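Local coordinates for guanine deaminase (Escherichia coli, PDB 6OHB), which catalyses the zinc-dependent hydrolytic deamination of guanine to xanthine and ammonia, the first step of guanine degradation, at residues 104-109 / 207-212; 142-147 / 178-183; 167-172 / 220-225; 171-176 / 249-254. One frame throughout, in Å; residues are numbered along the deposited sequence.

Contact 1: 104-109 / 207-212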
loop_
_atom_site.group_PDB
_atom_site.type_symbol
_atom_site.label_atom_id
_atom_site.label_comp_id
_atom_site.label_asym_id
_atom_site.label_seq_id
_atom_site.Cartn_x
_atom_site.Cartn_y
_atom_site.Cartn_z
ATOM N N LYS A 104 14.891 -13.006 14.918
ATOM C CA LYS A 104 15.115 -13.810 13.721
ATOM C C LYS A 104 15.645 -13.021 12.532
ATOM O O LYS A 104 16.413 -13.568 11.735
ATOM C CB LYS A 104 13.828 -14.532 13.312
ATOM C CG LYS A 104 13.389 -15.580 14.317
ATOM C CD LYS A 104 12.479 -16.614 13.686
ATOM C CE LYS A 104 11.158 -16.710 14.426
ATOM N NZ LYS A 104 10.230 -17.638 13.727
ATOM N N HIS A 105 15.256 -11.759 12.383
ATOM C CA HIS A 105 15.591 -10.984 11.197
ATOM C C HIS A 105 16.369 -9.721 11.527
ATOM O O HIS A 105 17.388 -9.442 10.884
ATOM C CB HIS A 105 14.310 -10.627 10.426
ATOM C CG HIS A 105 13.494 -11.817 10.027
ATOM N ND1 HIS A 105 12.190 -11.997 10.436
ATOM C CD2 HIS A 105 13.798 -12.887 9.254
ATOM C CE1 HIS A 105 11.726 -13.128 9.936
ATOM N NE2 HIS A 105 12.680 -13.687 9.215
ATOM N N THR A 106 15.932 -8.963 12.536
ATOM C CA THR A 106 16.500 -7.644 12.794
ATOM C C THR A 106 17.971 -7.732 13.192
ATOM O O THR A 106 18.828 -7.074 12.586
ATOM C CB THR A 106 15.694 -6.947 13.892
ATOM O OG1 THR A 106 14.371 -6.675 13.414
ATOM C CG2 THR A 106 16.361 -5.643 14.306
ATOM N N PHE A 107 18.281 -8.550 14.209
ATOM C CA PHE A 107 19.655 -8.614 14.713
ATOM C C PHE A 107 20.634 -9.213 13.710
ATOM O O PHE A 107 21.735 -8.656 13.552
ATOM C CB PHE A 107 19.689 -9.368 16.044
ATOM C CG PHE A 107 18.887 -8.718 17.135
ATOM C CD1 PHE A 107 18.633 -7.355 17.115
ATOM C CD2 PHE A 107 18.393 -9.470 18.186
ATOM C CE1 PHE A 107 17.895 -6.758 18.120
ATOM C CE2 PHE A 107 17.657 -8.879 19.194
ATOM C CZ PHE A 107 17.407 -7.521 19.161
ATOM N N PRO A 108 20.346 -10.340 13.039
ATOM C CA PRO A 108 21.305 -10.825 12.028
ATOM C C PRO A 108 21.502 -9.844 10.887
ATOM O O PRO A 108 22.615 -9.721 10.363
ATOM C CB PRO A 108 20.680 -12.145 11.545
ATOM C CG PRO A 108 19.735 -12.546 12.622
ATOM C CD PRO A 108 19.201 -11.260 13.178
ATOM N N THR A 109 20.443 -9.135 10.493
ATOM C CA THR A 109 20.588 -8.099 9.475
ATOM C C THR A 109 21.541 -7.009 9.949
ATOM O O THR A 109 22.467 -6.621 9.226
ATOM C CB THR A 109 19.222 -7.511 9.122
ATOM O OG1 THR A 109 18.377 -8.546 8.604
ATOM C CG2 THR A 109 19.369 -6.412 8.078
ATOM N N THR A 207 20.171 7.196 21.685
ATOM C CA THR A 207 19.308 6.180 21.090
ATOM C C THR A 207 19.494 4.844 21.797
ATOM O O THR A 207 20.255 3.978 21.337
ATOM C CB THR A 207 19.592 6.050 19.591
ATOM O OG1 THR A 207 19.628 7.353 18.995
ATOM C CG2 THR A 207 18.524 5.245 18.912
ATOM N N PRO A 208 18.826 4.646 22.933
ATOM C CA PRO A 208 18.645 3.279 23.441
ATOM C C PRO A 208 17.548 2.602 22.632
ATOM O O PRO A 208 16.489 3.192 22.398
ATOM C CB PRO A 208 18.233 3.489 24.902
ATOM C CG PRO A 208 17.600 4.866 24.924
ATOM C CD PRO A 208 18.246 5.669 23.826
ATOM N N ARG A 209 17.803 1.364 22.197
ATOM C CA ARG A 209 16.838 0.672 21.346
ATOM C C ARG A 209 15.474 0.613 22.021
ATOM O O ARG A 209 14.493 1.181 21.525
ATOM C CB ARG A 209 17.334 -0.734 20.996
ATOM C CG ARG A 209 16.465 -1.415 19.943
ATOM C CD ARG A 209 16.972 -2.793 19.565
ATOM N NE ARG A 209 18.258 -2.755 18.877
ATOM C CZ ARG A 209 18.403 -2.707 17.557
ATOM N NH1 ARG A 209 17.336 -2.686 16.763
ATOM N NH2 ARG A 209 19.619 -2.683 17.030
ATOM N N PHE A 210 15.398 -0.062 23.163
ATOM C CA PHE A 210 14.265 0.046 24.073
ATOM C C PHE A 210 14.710 -0.464 25.440
ATOM O O PHE A 210 15.847 -0.915 25.617
ATOM C CB PHE A 210 13.029 -0.708 23.555
ATOM C CG PHE A 210 13.301 -2.124 23.102
ATOM C CD1 PHE A 210 12.873 -2.560 21.860
ATOM C CD2 PHE A 210 13.971 -3.017 23.915
ATOM C CE1 PHE A 210 13.112 -3.854 21.440
ATOM C CE2 PHE A 210 14.210 -4.313 23.501
ATOM C CZ PHE A 210 13.783 -4.730 22.264
ATOM N N ALA A 211 13.803 -0.379 26.410
ATOM C CA ALA A 211 14.147 -0.760 27.777
ATOM C C ALA A 211 14.531 -2.232 27.928
ATOM O O ALA A 211 15.470 -2.512 28.693
ATOM C CB ALA A 211 12.990 -0.395 28.718
ATOM N N PRO A 212 13.877 -3.199 27.265
ATOM C CA PRO A 212 14.310 -4.600 27.426
ATOM C C PRO A 212 15.790 -4.841 27.180
ATOM O O PRO A 212 16.395 -5.646 27.897
ATOM C CB PRO A 212 13.446 -5.340 26.399
ATOM C CG PRO A 212 12.180 -4.572 26.377
ATOM C CD PRO A 212 12.554 -3.122 26.614
#

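Contact 2: 142-147 / 178-183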
loop_
_atom_site.group_PDB
_atom_site.type_symbol
_atom_site.label_atom_id
_atom_site.label_comp_id
_atom_site.label_asym_id
_atom_site.label_seq_id
_atom_site.Cartn_x
_atom_site.Cartn_y
_atom_site.Cartn_z
ATOM N N GLY A 142 20.652 4.308 14.272
ATOM C CA GLY A 142 21.913 3.818 13.759
ATOM C C GLY A 142 22.207 2.364 14.074
ATOM O O GLY A 142 21.315 1.510 14.103
ATOM N N THR A 143 23.482 2.085 14.316
ATOM C CA THR A 143 23.965 0.787 14.742
ATOM C C THR A 143 24.309 0.827 16.225
ATOM O O THR A 143 24.218 1.862 16.889
ATOM C CB THR A 143 25.217 0.418 13.945
ATOM O OG1 THR A 143 26.004 1.606 13.739
ATOM C CG2 THR A 143 24.849 -0.169 12.602
ATOM N N VAL A 144 24.703 -0.329 16.755
ATOM C CA VAL A 144 25.390 -0.307 18.038
ATOM C C VAL A 144 26.857 0.052 17.825
ATOM O O VAL A 144 27.488 0.641 18.705
ATOM C CB VAL A 144 25.233 -1.653 18.762
ATOM C CG1 VAL A 144 25.484 -1.480 20.246
ATOM C CG2 VAL A 144 23.855 -2.223 18.512
ATOM N N HIS A 145 27.395 -0.253 16.642
ATOM C CA HIS A 145 28.784 0.034 16.290
ATOM C C HIS A 145 28.937 1.503 15.913
ATOM O O HIS A 145 28.171 2.003 15.085
ATOM C CB HIS A 145 29.235 -0.835 15.124
ATOM C CG HIS A 145 28.562 -2.169 15.066
ATOM N ND1 HIS A 145 28.953 -3.237 15.845
ATOM C CD2 HIS A 145 27.519 -2.608 14.322
ATOM C CE1 HIS A 145 28.184 -4.278 15.578
ATOM N NE2 HIS A 145 27.305 -3.922 14.658
ATOM N N PRO A 146 29.909 2.219 16.487
ATOM C CA PRO A 146 30.068 3.645 16.148
ATOM C C PRO A 146 30.529 3.891 14.720
ATOM O O PRO A 146 30.257 4.972 14.177
ATOM C CB PRO A 146 31.119 4.135 17.158
ATOM C CG PRO A 146 31.303 2.998 18.148
ATOM C CD PRO A 146 30.942 1.751 17.422
ATOM N N GLN A 147 31.191 2.920 14.086
ATOM C CA GLN A 147 31.726 3.146 12.747
ATOM C C GLN A 147 30.616 3.289 11.712
ATOM O O GLN A 147 30.735 4.084 10.770
ATOM C CB GLN A 147 32.666 2.003 12.363
ATOM N N LEU A 178 25.937 -8.030 18.976
ATOM C CA LEU A 178 25.211 -6.771 18.859
ATOM C C LEU A 178 25.039 -6.068 20.205
ATOM O O LEU A 178 24.135 -5.240 20.356
ATOM C CB LEU A 178 23.846 -7.005 18.208
ATOM C CG LEU A 178 23.361 -5.897 17.274
ATOM C CD1 LEU A 178 24.025 -6.021 15.912
ATOM C CD2 LEU A 178 21.843 -5.916 17.151
ATOM N N LEU A 179 25.875 -6.389 21.190
ATOM C CA LEU A 179 25.780 -5.815 22.525
ATOM C C LEU A 179 26.962 -4.901 22.807
ATOM O O LEU A 179 28.086 -5.170 22.371
ATOM C CB LEU A 179 25.722 -6.906 23.597
ATOM C CG LEU A 179 24.478 -7.788 23.622
ATOM C CD1 LEU A 179 24.584 -8.812 24.746
ATOM C CD2 LEU A 179 23.231 -6.934 23.773
ATOM N N ASP A 180 26.701 -3.817 23.534
ATOM C CA ASP A 180 27.753 -3.004 24.115
ATOM C C ASP A 180 27.773 -3.226 25.632
ATOM O O ASP A 180 27.208 -4.206 26.140
ATOM C CB ASP A 180 27.548 -1.534 23.713
ATOM C CG ASP A 180 26.145 -1.015 24.025
ATOM O OD1 ASP A 180 25.553 -1.426 25.044
ATOM O OD2 ASP A 180 25.634 -0.180 23.246
ATOM N N THR A 181 28.430 -2.323 26.349
ATOM C CA THR A 181 28.366 -2.255 27.800
ATOM C C THR A 181 27.938 -0.844 28.177
ATOM O O THR A 181 27.964 0.064 27.345
ATOM C CB THR A 181 29.715 -2.600 28.449
ATOM O OG1 THR A 181 30.664 -1.560 28.178
ATOM C CG2 THR A 181 30.252 -3.919 27.902
ATOM N N ALA A 182 27.521 -0.664 29.431
ATOM C CA ALA A 182 27.109 0.664 29.885
ATOM C C ALA A 182 28.219 1.693 29.677
ATOM O O ALA A 182 27.989 2.768 29.104
ATOM C CB ALA A 182 26.687 0.607 31.353
ATOM N N GLU A 183 29.441 1.362 30.101
ATOM C CA GLU A 183 30.553 2.303 29.993
ATOM C C GLU A 183 30.935 2.557 28.536
ATOM O O GLU A 183 31.062 3.715 28.108
ATOM C CB GLU A 183 31.757 1.777 30.780
#

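Contact 3: 167-172 / 220-225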
loop_
_atom_site.group_PDB
_atom_site.type_symbol
_atom_site.label_atom_id
_atom_site.label_comp_id
_atom_site.label_asym_id
_atom_site.label_seq_id
_atom_site.Cartn_x
_atom_site.Cartn_y
_atom_site.Cartn_z
ATOM N N LYS A 167 23.958 6.410 17.813
ATOM C CA LYS A 167 24.348 5.021 18.011
ATOM C C LYS A 167 23.348 4.302 18.909
ATOM O O LYS A 167 22.890 4.849 19.915
ATOM C CB LYS A 167 25.746 4.952 18.621
ATOM C CG LYS A 167 26.215 3.561 18.977
ATOM C CD LYS A 167 27.364 3.620 19.970
ATOM C CE LYS A 167 26.995 2.946 21.281
ATOM N NZ LYS A 167 26.727 1.497 21.103
ATOM N N VAL A 168 23.018 3.063 18.543
ATOM C CA VAL A 168 22.112 2.258 19.351
ATOM C C VAL A 168 22.814 1.848 20.638
ATOM O O VAL A 168 23.967 1.400 20.621
ATOM C CB VAL A 168 21.637 1.026 18.566
ATOM C CG1 VAL A 168 20.768 0.142 19.448
ATOM C CG2 VAL A 168 20.882 1.439 17.318
ATOM N N MET A 169 22.135 2.040 21.767
ATOM C CA MET A 169 22.614 1.588 23.065
ATOM C C MET A 169 21.833 0.339 23.459
ATOM O O MET A 169 20.612 0.404 23.643
ATOM C CB MET A 169 22.452 2.694 24.109
ATOM C CG MET A 169 23.133 4.006 23.730
ATOM S SD MET A 169 22.807 5.362 24.882
ATOM C CE MET A 169 22.842 4.503 26.448
ATOM N N MET A 170 22.534 -0.787 23.593
ATOM C CA MET A 170 21.902 -2.046 23.993
ATOM C C MET A 170 22.963 -2.978 24.565
ATOM O O MET A 170 23.897 -3.363 23.853
ATOM C CB MET A 170 21.178 -2.695 22.809
ATOM C CG MET A 170 21.969 -2.704 21.511
ATOM S SD MET A 170 21.097 -3.517 20.155
ATOM C CE MET A 170 20.407 -4.928 21.006
ATOM N N ASP A 171 22.821 -3.352 25.841
ATOM C CA ASP A 171 23.834 -4.163 26.513
ATOM C C ASP A 171 23.316 -5.498 27.044
ATOM O O ASP A 171 24.074 -6.214 27.708
ATOM C CB ASP A 171 24.492 -3.368 27.650
ATOM C CG ASP A 171 23.544 -3.075 28.801
ATOM O OD1 ASP A 171 22.313 -3.181 28.616
ATOM O OD2 ASP A 171 24.037 -2.727 29.896
ATOM N N ARG A 172 22.061 -5.860 26.778
ATOM C CA ARG A 172 21.540 -7.128 27.273
ATOM C C ARG A 172 20.416 -7.623 26.370
ATOM O O ARG A 172 19.877 -6.877 25.548
ATOM C CB ARG A 172 21.052 -7.003 28.722
ATOM C CG ARG A 172 19.733 -6.274 28.877
ATOM C CD ARG A 172 19.343 -6.161 30.340
ATOM N NE ARG A 172 18.102 -5.416 30.520
ATOM C CZ ARG A 172 17.554 -5.148 31.703
ATOM N NH1 ARG A 172 18.137 -5.565 32.818
ATOM N NH2 ARG A 172 16.422 -4.462 31.770
ATOM N N ALA A 220 21.103 4.547 33.089
ATOM C CA ALA A 220 21.737 5.645 33.817
ATOM C C ALA A 220 22.759 6.372 32.950
ATOM O O ALA A 220 22.869 7.604 33.014
ATOM C CB ALA A 220 22.394 5.123 35.096
ATOM N N MET A 221 23.508 5.634 32.123
ATOM C CA MET A 221 24.457 6.288 31.221
ATOM C C MET A 221 23.742 7.164 30.192
ATOM O O MET A 221 24.212 8.260 29.863
ATOM C CB MET A 221 25.334 5.246 30.521
ATOM C CG MET A 221 26.321 4.538 31.439
ATOM S SD MET A 221 27.375 5.675 32.363
ATOM C CE MET A 221 29.001 4.990 32.058
ATOM N N ALA A 222 22.602 6.700 29.675
ATOM C CA ALA A 222 21.830 7.519 28.742
ATOM C C ALA A 222 21.306 8.781 29.419
ATOM O O ALA A 222 21.340 9.873 28.834
ATOM C CB ALA A 222 20.674 6.712 28.157
ATOM N N GLN A 223 20.802 8.642 30.652
ATOM C CA GLN A 223 20.390 9.805 31.432
ATOM C C GLN A 223 21.541 10.788 31.597
ATOM O O GLN A 223 21.363 12.007 31.454
ATOM C CB GLN A 223 19.877 9.347 32.796
ATOM C CG GLN A 223 19.612 10.467 33.789
ATOM C CD GLN A 223 18.933 9.970 35.052
ATOM O OE1 GLN A 223 19.176 8.849 35.501
ATOM N NE2 GLN A 223 18.069 10.799 35.627
ATOM N N ARG A 224 22.733 10.269 31.893
ATOM C CA ARG A 224 23.910 11.116 32.050
ATOM C C ARG A 224 24.223 11.869 30.764
ATOM O O ARG A 224 24.499 13.075 30.787
ATOM C CB ARG A 224 25.095 10.256 32.484
ATOM C CG ARG A 224 26.424 10.971 32.558
ATOM C CD ARG A 224 27.415 10.112 33.326
ATOM N NE ARG A 224 28.791 10.566 33.163
ATOM C CZ ARG A 224 29.850 9.774 33.290
ATOM N NH1 ARG A 224 29.686 8.488 33.586
ATOM N NH2 ARG A 224 31.073 10.265 33.125
ATOM N N LEU A 225 24.191 11.165 29.628
ATOM C CA LEU A 225 24.446 11.811 28.343
ATOM C C LEU A 225 23.441 12.922 28.079
ATOM O O LEU A 225 23.811 14.000 27.596
ATOM C CB LEU A 225 24.414 10.782 27.215
ATOM C CG LEU A 225 25.651 9.890 27.107
ATOM C CD1 LEU A 225 25.329 8.623 26.340
ATOM C CD2 LEU A 225 26.805 10.643 26.462
#

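Contact 4: 171-176 / 249-254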
loop_
_atom_site.group_PDB
_atom_site.type_symbol
_atom_site.label_atom_id
_atom_site.label_comp_id
_atom_site.label_asym_id
_atom_site.label_seq_id
_atom_site.Cartn_x
_atom_site.Cartn_y
_atom_site.Cartn_z
ATOM N N ASP A 171 22.821 -3.352 25.841
ATOM C CA ASP A 171 23.834 -4.163 26.513
ATOM C C ASP A 171 23.316 -5.498 27.044
ATOM O O ASP A 171 24.074 -6.214 27.708
ATOM C CB ASP A 171 24.492 -3.368 27.650
ATOM C CG ASP A 171 23.544 -3.075 28.801
ATOM O OD1 ASP A 171 22.313 -3.181 28.616
ATOM O OD2 ASP A 171 24.037 -2.727 29.896
ATOM N N ARG A 172 22.061 -5.860 26.778
ATOM C CA ARG A 172 21.540 -7.128 27.273
ATOM C C ARG A 172 20.416 -7.623 26.370
ATOM O O ARG A 172 19.877 -6.877 25.548
ATOM C CB ARG A 172 21.052 -7.003 28.722
ATOM C CG ARG A 172 19.733 -6.274 28.877
ATOM C CD ARG A 172 19.343 -6.161 30.340
ATOM N NE ARG A 172 18.102 -5.416 30.520
ATOM C CZ ARG A 172 17.554 -5.148 31.703
ATOM N NH1 ARG A 172 18.137 -5.565 32.818
ATOM N NH2 ARG A 172 16.422 -4.462 31.770
ATOM N N ASN A 173 20.092 -8.913 26.525
ATOM C CA ASN A 173 18.937 -9.546 25.878
ATOM C C ASN A 173 19.029 -9.487 24.354
ATOM O O ASN A 173 18.045 -9.219 23.662
ATOM C CB ASN A 173 17.625 -8.930 26.365
ATOM C CG ASN A 173 17.290 -9.326 27.785
ATOM O OD1 ASN A 173 17.581 -10.445 28.210
ATOM N ND2 ASN A 173 16.682 -8.413 28.531
ATOM N N ALA A 174 20.212 -9.772 23.826
ATOM C CA ALA A 174 20.426 -9.820 22.387
ATOM C C ALA A 174 21.725 -10.563 22.130
ATOM O O ALA A 174 22.563 -10.672 23.032
ATOM C CB ALA A 174 20.479 -8.406 21.784
ATOM N N PRO A 175 21.910 -11.110 20.926
ATOM C CA PRO A 175 23.145 -11.848 20.634
ATOM C C PRO A 175 24.383 -11.020 20.945
ATOM O O PRO A 175 24.376 -9.790 20.851
ATOM C CB PRO A 175 23.029 -12.152 19.137
ATOM C CG PRO A 175 21.569 -12.215 18.890
ATOM C CD PRO A 175 20.942 -11.203 19.816
ATOM N N ASP A 176 25.456 -11.721 21.323
ATOM C CA ASP A 176 26.664 -11.052 21.798
ATOM C C ASP A 176 27.279 -10.151 20.737
ATOM O O ASP A 176 27.918 -9.145 21.075
ATOM C CB ASP A 176 27.684 -12.090 22.269
ATOM C CG ASP A 176 27.491 -12.476 23.725
ATOM O OD1 ASP A 176 26.325 -12.555 24.171
ATOM O OD2 ASP A 176 28.504 -12.698 24.422
ATOM N N LYS A 249 7.490 -4.737 31.958
ATOM C CA LYS A 249 7.020 -4.905 33.324
ATOM C C LYS A 249 7.815 -5.993 34.065
ATOM O O LYS A 249 7.956 -5.919 35.287
ATOM C CB LYS A 249 5.513 -5.178 33.337
ATOM N N SER A 250 8.308 -7.040 33.393
ATOM C CA SER A 250 9.162 -7.964 34.156
ATOM C C SER A 250 10.535 -7.359 34.448
ATOM O O SER A 250 11.102 -7.557 35.533
ATOM C CB SER A 250 9.367 -9.322 33.427
ATOM O OG SER A 250 8.301 -10.281 33.378
ATOM N N LEU A 251 11.095 -6.636 33.505
ATOM C CA LEU A 251 12.480 -6.282 33.730
ATOM C C LEU A 251 12.641 -5.069 34.636
ATOM O O LEU A 251 13.703 -4.908 35.259
ATOM C CB LEU A 251 13.179 -6.064 32.391
ATOM C CG LEU A 251 13.492 -7.399 31.700
ATOM C CD1 LEU A 251 13.765 -7.162 30.234
ATOM C CD2 LEU A 251 14.674 -8.098 32.350
ATOM N N TYR A 252 11.597 -4.258 34.783
ATOM C CA TYR A 252 11.598 -3.104 35.676
ATOM C C TYR A 252 10.336 -3.138 36.533
ATOM O O TYR A 252 9.408 -2.343 36.329
ATOM C CB TYR A 252 11.692 -1.820 34.858
ATOM C CG TYR A 252 13.038 -1.645 34.185
ATOM C CD1 TYR A 252 14.121 -1.136 34.887
ATOM C CD2 TYR A 252 13.226 -1.989 32.848
ATOM C CE1 TYR A 252 15.349 -0.969 34.285
ATOM C CE2 TYR A 252 14.458 -1.826 32.235
ATOM C CZ TYR A 252 15.515 -1.315 32.959
ATOM O OH TYR A 252 16.741 -1.151 32.355
ATOM N N PRO A 253 10.260 -4.060 37.499
ATOM C CA PRO A 253 9.015 -4.204 38.275
ATOM C C PRO A 253 8.729 -3.030 39.199
ATOM O O PRO A 253 7.577 -2.867 39.621
ATOM C CB PRO A 253 9.242 -5.499 39.067
ATOM C CG PRO A 253 10.726 -5.601 39.195
ATOM C CD PRO A 253 11.302 -5.009 37.937
ATOM N N ASP A 254 9.725 -2.207 39.525
ATOM C CA ASP A 254 9.536 -1.109 40.464
ATOM C C ASP A 254 9.139 0.202 39.796
ATOM O O ASP A 254 8.985 1.209 40.495
ATOM C CB ASP A 254 10.806 -0.894 41.290
ATOM C CG ASP A 254 11.085 -2.046 42.234
ATOM O OD1 ASP A 254 10.113 -2.620 42.773
ATOM O OD2 ASP A 254 12.273 -2.374 42.443
#

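Contact 1: 104-109 / 207-212
Phe107, in a helix interrupted by a kink at Pro108, and Arg209, in the loop just past a weakly bonded strand, are the residues whose backbones come nearest, with their CA atoms still 11.8 Å apart. At that distance it is side chains, chiefly Arg209 and Phe107, that make the contact. Arg209 does most of the spanning: its CG stands anti to the backbone N (chi1 -171°), the chain runs straight through chi2 and then bends at chi3, which turns the guanidinium towards the helix. Phe107 meets it with the rim of its ring. CE1 sits 4.0 Å above the guanidinium plane, over its centre, and the two planes are 80° apart, so a ring edge is presented to a flat cationic face. Seen from the ring, Arg209 NE lies near the plane of Phe107, 4.1 Å from CE1. In this amidohydrolase barrel the C-terminal ends of the strands carry the active site, and by similarity Arg209 and Phe210 belong to the substrate site, with the Arg209 side chain about 7 Å from the zinc ion. Thr106 adds a second touch, its CG2 lying 4.0 Å from Arg209 NH1, the two side chains running antiparallel past one another. Arg209 NH2 forms a salt bridge with Glu110, which lies on the same helix as Phe107 and so ties the guanidinium to it.

Contact 2: 142-147 / 178-183
Val144 is the hub of this contact, a buried branched side chain set between Leu178 and Asp180, and its course from CB outward shows how one valine can serve two neighbours of different character. The bond from CA to CB heads for the other segment, and Val144 CB stands 4.1 Å from the backbone O of Leu178. From there the branches part. Val144 CG2 comes to 3.5 Å from Leu178 O and rests 3.9 Å from Leu178 CG, an apolar touch in which the side chains run obliquely to one another. Val144 CG1, placed anti to the backbone N (chi1 -159°), extends instead to Asp180 and stops 3.3 Å from Asp180 OD2, the two side chains lying roughly perpendicular. The methyl thus covers a carboxylate whose polar needs are met by others: OD2 takes a salt bridge from Lys167 NZ and a bond from Met170 N, while OD1 is bonded by Gln218 NE2. His145 adds a looser touch, NE2 lying 4.1 Å from Leu178 CD1, and this nitrogen is buried here with no polar partner in the model. The turn that carries His145 is held by Thr143 OG1, which donates to His145 O at 2.6 Å, in the carbonyl plane and on a lone pair. His145 and Thr181 each occupy the N-cap position of a following helix. Two successive strand-to-helix loops meeting side by side in this way are typical of the C-terminal rim of a TIM barrel, where the amidohydrolases keep their active site.

Contact 3: 167-172 / 220-225
Strand and outer helix pack together here in the (beta/alpha) barrel of the amidohydrolase fold: Met169, at the end of strand 164-169, reaches Ala222 and Leu225 on helix 216-228. The backbones are 8.2 Å apart at the CA atoms of Met169 and Ala222. Met169 leaves its strand towards the helix with CG anti to the carbonyl carbon, stays straight through chi2, and bends at chi3 (39°), a turn that lays CE on the helix surface. Met169 CE ends 3.5 Å from Ala222 CB and 3.9 Å from Ala222 N, so the methionine methyl lies against the backbone N as well as the alanine side chain. The sulfur makes a looser touch, with Met169 SD 4.4 Å from Leu225 CD1. Ala222 and Leu225 are three residues apart and both point towards the strand, one short and one long. Ile206 of strand 203-208 touches Met169, Ala222 and Leu225 alike, adding to the apolar layer between strands and helices that is characteristic of a TIM barrel.

Contact 4: 171-176 / 249-254
Arg172 and Tyr252 make the tightest meeting of this contact, Arg172 NH2 lying 3.3 Å from Tyr252 CE2. The tyrosine carbon sits at the edge of the guanidinium, near its plane, but the ring is turned so that the two planes are 50° apart, which makes this neither a parallel stack nor a perpendicular one. Arg172 NH2 is also 3.4 Å from Tyr252 OH, yet the angle is too poor for a hydrogen bond. Leu251 approaches the same group from another direction: its CD2 stands 4.0 Å above one face of the Arg172 guanidinium, nearer its periphery than its middle, and its CB is 3.7 Å from Arg172 NH2. Beside it, Asn173 ND2 comes to 3.6 Å from Leu251 CD1, each side chain reaching out from its own segment to meet the other. In the fold this is a loop following strand 164-169 of the barrel packed against the C-terminal end of helix 242-251, Tyr252 being the first residue to leave the helical conformation. The reach of Arg172 follows from its shape. CG is held between the backbone N and the carbonyl carbon (chi1 75°), and beyond it the chain is fully extended to NE. Farther out, the carbonyl O of Pro212 accepts bonds from both Arg172 NE and Asn173 ND2, gathering the two side chains at one point. Tyr252 OH in turn is bonded to the O of Ser214, and Pro216 touches both Arg172 and Tyr252.

Overall arrangement
Contacts 2 and 3 are nearest neighbours, their centres 9 Å apart, and contacts 3 and 4 share Asp171 and Arg172, so the segment 167-176 serves the barrel layer with one end and the outer loop with the other. Contact 1 meets contact 3 in the barrel itself, where Thr207 O lies 2.7 Å from Met169 N, a probable hydrogen bond between adjoining strands. It meets contact 2 through Leu178, whose CD2 is 3.5 Å from Phe107 CD1. In contact 1 the Arg209 side chain is about 7 Å from the zinc ion and about 5 Å from that of His237, a zinc ligand, whereas the Leu178 side chain of contact 2 is about 12 Å from the metal.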